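Local atomic coordinates of cytochrome P450 (Novosphingobium aromaticivorans, PDB entry 3OFT), a protein that belongs to the cytochrome P450 family of haem proteins, holding an iron protoporphyrin IX within a mostly helical fold. Residues H249-P254 with P367-A372; K375-K380 with A389-W394. All coordinates share one frame; numbering follows the deposited sequence.

Contact 1. Residues H249-P254 with P367-A372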
loop_
_atom_site.group_PDB
_atom_site.type_symbol
_atom_site.label_atom_id
_atom_site.label_comp_id
_atom_site.label_asym_id
_atom_site.label_seq_id
_atom_site.Cartn_x
_atom_site.Cartn_y
_atom_site.Cartn_z
ATOM N N HIS A 249 5.822 -6.773 -14.171
ATOM C CA HIS A 249 5.601 -6.069 -15.434
ATOM C C HIS A 249 6.820 -6.107 -16.341
ATOM O O HIS A 249 6.698 -6.503 -17.541
ATOM C CB HIS A 249 5.160 -4.606 -15.238
ATOM C CG HIS A 249 4.999 -3.878 -16.541
ATOM N ND1 HIS A 249 3.796 -3.816 -17.205
ATOM C CD2 HIS A 249 5.898 -3.242 -17.332
ATOM C CE1 HIS A 249 3.947 -3.141 -18.335
ATOM N NE2 HIS A 249 5.214 -2.784 -18.438
ATOM N N LEU A 250 7.973 -5.693 -15.815
ATOM C CA LEU A 250 9.203 -5.651 -16.596
ATOM C C LEU A 250 9.595 -7.037 -17.103
ATOM O O LEU A 250 9.995 -7.165 -18.268
ATOM C CB LEU A 250 10.362 -5.018 -15.815
ATOM C CG LEU A 250 10.188 -3.549 -15.422
ATOM C CD1 LEU A 250 11.295 -3.117 -14.406
ATOM C CD2 LEU A 250 10.272 -2.674 -16.691
ATOM N N ALA A 251 9.503 -8.050 -16.242
ATOM C CA ALA A 251 9.813 -9.453 -16.645
ATOM C C ALA A 251 8.924 -9.931 -17.802
ATOM O O ALA A 251 9.407 -10.624 -18.716
ATOM C CB ALA A 251 9.675 -10.410 -15.446
ATOM N N ARG A 252 7.665 -9.505 -17.782
ATOM C CA ARG A 252 6.685 -9.869 -18.793
ATOM C C ARG A 252 6.739 -8.958 -20.025
ATOM O O ARG A 252 6.184 -9.318 -21.067
ATOM C CB ARG A 252 5.273 -9.827 -18.194
ATOM C CG ARG A 252 4.865 -11.049 -17.435
ATOM C CD ARG A 252 3.504 -10.854 -16.818
ATOM N NE ARG A 252 3.035 -12.092 -16.196
ATOM C CZ ARG A 252 1.990 -12.177 -15.374
ATOM N NH1 ARG A 252 1.301 -11.098 -15.051
ATOM N NH2 ARG A 252 1.639 -13.350 -14.863
ATOM N N HIS A 253 7.396 -7.795 -19.910
ATOM C CA HIS A 253 7.482 -6.800 -21.014
ATOM C C HIS A 253 8.914 -6.449 -21.326
ATOM O O HIS A 253 9.405 -5.354 -20.970
ATOM C CB HIS A 253 6.682 -5.525 -20.674
ATOM C CG HIS A 253 5.216 -5.755 -20.597
ATOM N ND1 HIS A 253 4.593 -6.228 -19.456
ATOM C CD2 HIS A 253 4.238 -5.605 -21.519
ATOM C CE1 HIS A 253 3.297 -6.353 -19.677
ATOM N NE2 HIS A 253 3.053 -5.970 -20.918
ATOM N N PRO A 254 9.647 -7.406 -21.930
ATOM C CA PRO A 254 11.013 -7.115 -22.305
ATOM C C PRO A 254 11.117 -5.830 -23.129
ATOM O O PRO A 254 12.108 -5.144 -23.000
ATOM C CB PRO A 254 11.395 -8.310 -23.185
ATOM C CG PRO A 254 10.086 -8.878 -23.638
ATOM C CD PRO A 254 9.247 -8.738 -22.399
ATOM N N PRO A 367 21.233 -7.222 -15.978
ATOM C CA PRO A 367 21.066 -7.501 -17.404
ATOM C C PRO A 367 19.612 -7.752 -17.706
ATOM O O PRO A 367 18.772 -7.642 -16.816
ATOM C CB PRO A 367 21.850 -8.805 -17.609
ATOM C CG PRO A 367 21.852 -9.471 -16.298
ATOM C CD PRO A 367 21.884 -8.328 -15.252
ATOM N N GLU A 368 19.319 -8.152 -18.935
ATOM C CA GLU A 368 17.951 -8.459 -19.313
ATOM C C GLU A 368 17.490 -9.631 -18.463
ATOM O O GLU A 368 18.280 -10.571 -18.208
ATOM C CB GLU A 368 17.848 -8.788 -20.802
ATOM C CG GLU A 368 16.409 -8.992 -21.242
ATOM C CD GLU A 368 16.211 -9.004 -22.761
ATOM O OE1 GLU A 368 15.043 -9.140 -23.171
ATOM O OE2 GLU A 368 17.201 -8.887 -23.544
ATOM N N PHE A 369 16.253 -9.574 -17.988
ATOM C CA PHE A 369 15.736 -10.637 -17.119
ATOM C C PHE A 369 14.360 -11.111 -17.587
ATOM O O PHE A 369 13.667 -10.407 -18.343
ATOM C CB PHE A 369 15.749 -10.226 -15.615
ATOM C CG PHE A 369 14.908 -9.018 -15.314
ATOM C CD1 PHE A 369 13.585 -9.153 -14.881
ATOM C CD2 PHE A 369 15.418 -7.741 -15.513
ATOM C CE1 PHE A 369 12.784 -8.031 -14.619
ATOM C CE2 PHE A 369 14.593 -6.583 -15.271
ATOM C CZ PHE A 369 13.287 -6.756 -14.811
ATOM N N ALA A 370 13.950 -12.302 -17.129
ATOM C CA ALA A 370 12.704 -12.917 -17.575
ATOM C C ALA A 370 12.127 -13.793 -16.488
ATOM O O ALA A 370 12.812 -14.113 -15.501
ATOM C CB ALA A 370 12.958 -13.794 -18.851
ATOM N N LEU A 371 10.883 -14.237 -16.686
ATOM C CA LEU A 371 10.351 -15.232 -15.765
ATOM C C LEU A 371 11.089 -16.577 -15.961
ATOM O O LEU A 371 11.540 -16.886 -17.069
ATOM C CB LEU A 371 8.857 -15.416 -15.985
ATOM C CG LEU A 371 7.961 -14.217 -15.644
ATOM C CD1 LEU A 371 6.568 -14.586 -16.115
ATOM C CD2 LEU A 371 7.946 -13.864 -14.161
ATOM N N ALA A 372 11.210 -17.352 -14.893
ATOM C CA ALA A 372 11.766 -18.712 -14.981
ATOM C C ALA A 372 10.906 -19.595 -15.880
ATOM O O ALA A 372 9.680 -19.438 -15.913
ATOM C CB ALA A 372 11.883 -19.337 -13.610
HETATM O O HOH W 1 11.999 -10.782 -20.314
#

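Contact 2. Residues K375-K380 with A389-W394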
loop_
_atom_site.group_PDB
_atom_site.type_symbol
_atom_site.label_atom_id
_atom_site.label_comp_id
_atom_site.label_asym_id
_atom_site.label_seq_id
_atom_site.Cartn_x
_atom_site.Cartn_y
_atom_site.Cartn_z
ATOM N N LYS A 375 8.546 -22.362 -13.316
ATOM C CA LYS A 375 7.929 -21.990 -12.051
ATOM C C LYS A 375 6.853 -20.950 -12.319
ATOM O O LYS A 375 6.973 -20.163 -13.252
ATOM C CB LYS A 375 8.970 -21.472 -11.064
ATOM C CG LYS A 375 10.144 -22.404 -10.831
ATOM C CD LYS A 375 10.864 -22.030 -9.552
ATOM C CE LYS A 375 12.277 -22.593 -9.544
ATOM N NZ LYS A 375 13.280 -21.541 -9.856
ATOM N N ALA A 376 5.795 -20.948 -11.530
ATOM C CA ALA A 376 4.662 -20.053 -11.818
ATOM C C ALA A 376 4.730 -18.768 -11.002
ATOM O O ALA A 376 5.282 -18.747 -9.900
ATOM C CB ALA A 376 3.343 -20.767 -11.530
ATOM N N VAL A 377 4.093 -17.726 -11.530
ATOM C CA VAL A 377 3.808 -16.502 -10.805
ATOM C C VAL A 377 2.486 -16.721 -10.054
ATOM O O VAL A 377 1.476 -17.100 -10.676
ATOM C CB VAL A 377 3.612 -15.318 -11.781
ATOM C CG1 VAL A 377 3.069 -14.051 -11.024
ATOM C CG2 VAL A 377 4.924 -15.007 -12.524
ATOM N N THR A 378 2.495 -16.515 -8.734
ATOM C CA THR A 378 1.260 -16.646 -7.942
ATOM C C THR A 378 1.027 -15.336 -7.194
ATOM O O THR A 378 1.973 -14.600 -6.922
ATOM C CB THR A 378 1.321 -17.844 -6.923
ATOM O OG1 THR A 378 2.507 -17.743 -6.125
ATOM C CG2 THR A 378 1.430 -19.152 -7.659
ATOM N N MET A 379 -0.230 -15.060 -6.864
ATOM C CA MET A 379 -0.614 -13.817 -6.209
ATOM C C MET A 379 -1.540 -14.153 -5.049
ATOM O O MET A 379 -2.035 -15.274 -4.980
ATOM C CB MET A 379 -1.359 -12.914 -7.207
ATOM C CG MET A 379 -0.519 -12.518 -8.406
ATOM S SD MET A 379 -1.227 -11.135 -9.294
ATOM C CE MET A 379 -0.269 -11.048 -10.820
ATOM N N LYS A 380 -1.800 -13.184 -4.169
ATOM C CA LYS A 380 -2.823 -13.306 -3.140
ATOM C C LYS A 380 -3.703 -12.053 -3.091
ATOM O O LYS A 380 -3.366 -10.993 -3.678
ATOM C CB LYS A 380 -2.184 -13.557 -1.765
ATOM C CG LYS A 380 -1.321 -12.379 -1.277
ATOM C CD LYS A 380 -0.943 -12.568 0.169
ATOM C CE LYS A 380 0.334 -11.836 0.501
ATOM N NZ LYS A 380 0.043 -10.512 1.046
ATOM N N ALA A 389 4.780 -15.362 -5.335
ATOM C CA ALA A 389 6.056 -15.825 -5.928
ATOM C C ALA A 389 6.279 -15.191 -7.288
ATOM O O ALA A 389 5.351 -15.053 -8.120
ATOM C CB ALA A 389 6.165 -17.373 -6.019
ATOM N N LEU A 390 7.519 -14.779 -7.481
ATOM C CA LEU A 390 7.953 -14.189 -8.713
ATOM C C LEU A 390 9.357 -14.661 -9.075
ATOM O O LEU A 390 10.335 -14.017 -8.752
ATOM C CB LEU A 390 7.870 -12.646 -8.594
ATOM C CG LEU A 390 8.282 -11.789 -9.778
ATOM C CD1 LEU A 390 7.565 -12.244 -11.077
ATOM C CD2 LEU A 390 7.997 -10.306 -9.449
ATOM N N PRO A 391 9.456 -15.818 -9.745
ATOM C CA PRO A 391 10.757 -16.407 -10.034
ATOM C C PRO A 391 11.361 -15.802 -11.304
ATOM O O PRO A 391 10.802 -15.971 -12.408
ATOM C CB PRO A 391 10.415 -17.890 -10.246
ATOM C CG PRO A 391 9.024 -17.870 -10.846
ATOM C CD PRO A 391 8.323 -16.680 -10.174
ATOM N N LEU A 392 12.494 -15.111 -11.141
ATOM C CA LEU A 392 13.201 -14.451 -12.234
ATOM C C LEU A 392 14.483 -15.191 -12.559
ATOM O O LEU A 392 15.031 -15.856 -11.691
ATOM C CB LEU A 392 13.559 -13.016 -11.823
ATOM C CG LEU A 392 12.330 -12.157 -11.434
ATOM C CD1 LEU A 392 12.783 -10.744 -11.084
ATOM C CD2 LEU A 392 11.310 -12.139 -12.566
ATOM N N VAL A 393 14.962 -15.033 -13.796
ATOM C CA VAL A 393 16.214 -15.595 -14.268
ATOM C C VAL A 393 16.888 -14.563 -15.179
ATOM O O VAL A 393 16.210 -13.703 -15.786
ATOM C CB VAL A 393 16.011 -16.954 -15.027
ATOM C CG1 VAL A 393 15.434 -18.014 -14.112
ATOM C CG2 VAL A 393 15.102 -16.792 -16.295
ATOM N N TRP A 394 18.215 -14.611 -15.214
ATOM C CA TRP A 394 19.026 -13.751 -16.050
ATOM C C TRP A 394 20.415 -14.366 -16.214
ATOM O O TRP A 394 20.804 -15.277 -15.471
ATOM C CB TRP A 394 19.101 -12.315 -15.485
ATOM C CG TRP A 394 19.730 -12.254 -14.142
ATOM C CD1 TRP A 394 21.058 -12.096 -13.869
ATOM C CD2 TRP A 394 19.061 -12.369 -12.871
ATOM N NE1 TRP A 394 21.263 -12.116 -12.489
ATOM C CE2 TRP A 394 20.057 -12.283 -11.864
ATOM C CE3 TRP A 394 17.716 -12.562 -12.486
ATOM C CZ2 TRP A 394 19.762 -12.362 -10.499
ATOM C CZ3 TRP A 394 17.422 -12.647 -11.111
ATOM C CH2 TRP A 394 18.446 -12.540 -10.134
#

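Contact 1. Residues H249-P254 with P367-A372
The ring of Phe-369 approaches the end of helix 221-252 obliquely: its CZ lies 3.5 Å from CB of Leu-250, and its CE1 lies 3.7 Å from the backbone N of Ala-251. In the plane of the ring, at its edge, sits Pro-367 O, while Trp-362 of helix 348-365 meets the ring edge-to-face. With CG held between the backbone N and the carbonyl carbon (chi1 60°), the phenyl swings off the strand toward the helix. At the helix end the His-253 ring lies over the rim of the His-249 ring, its ND1 3.3 Å above that plane. The same ND1 donates in its own ring plane to His-249 O at 2.9 Å, while Tyr-278 and Asp-256 bond the nitrogens of His-249.

Ala-251 suits the point of closest backbone approach, its CA 4.6 Å from CA of Ala-370, since its small methyl lets strand 369-371 come near. That methyl also touches Leu-371, CB to CD2 at 4.1 Å, and the other branch of this leucine, CD1, rests on the aliphatic CG of Arg-252.

Helix and strand share no direct hydrogen bond. One water donates to Ala-251 O and to Phe-369 O (2.6 Å to the latter), giving each carbonyl a donor and linking the helix end to the strand, so apolar packing and this bridge join helix to sheet.

Contact 2. Residues K375-K380 with A389-W394
Val-377 reaches across to Ala-389 and Leu-390 with each part of its side chain. Its CB lies 4.1 Å from Ala-389 O; beyond it CG1, anti to the backbone N (chi1 171°), passes 3.8 Å from the same oxygen. The other branch, CG2, meets CD1 of Leu-390 at 4.1 Å, the two side chains lying side by side and pointing the same way, and both touch Leu-248 of helix 221-252. Branched aliphatic residues suit this inward side of the ribbon. Ala-389 O is also approached by CA of Val-377, in a CA-H...O contact, and it accepts the N-H of Thr-378, N to O at 3.3 Å. A weak return bond runs from Ala-389 N to Thr-378 O, making Thr-378 and Ala-389 a hydrogen-bonded pair of the antiparallel beta hairpin formed by strands 378-380 and 386-394. On their shared face, OG1 of Thr-378 lies 3.7 Å from CB of Ala-389, and this hydroxyl is hydrogen-bonded to Thr-388 OG1. Toward Lys-375 the backbone pairing gives way to packing: Pro-391 has no N-H to offer, and instead CG of Pro-391 lies 3.6 Å from CB of Lys-375, and CD of the proline 3.7 Å from Ala-376 O.

How the contacts relate
Strand 386-394 ties the two contacts together: it pairs with strand 378-380 in contact 2 and with strand 369-371, the sheet side of contact 1. Between them, Ala-372 N and Pro-391 O are 2.9 Å apart, as are Ala-370 O and Val-393 N, both probable hydrogen bonds. Both contacts are partly buried, with their centres 11 Å apart. Contact 1 sets a helix against a strand and relies on aromatic and aliphatic contacts plus a water, whereas contact 2, within a hairpin, adds direct backbone bonds to its packing. Their apolar sides merge where Leu-371 touches Leu-390 and Val-377, while Arg-252, Glu-368 and Lys-375 occupy exposed margins.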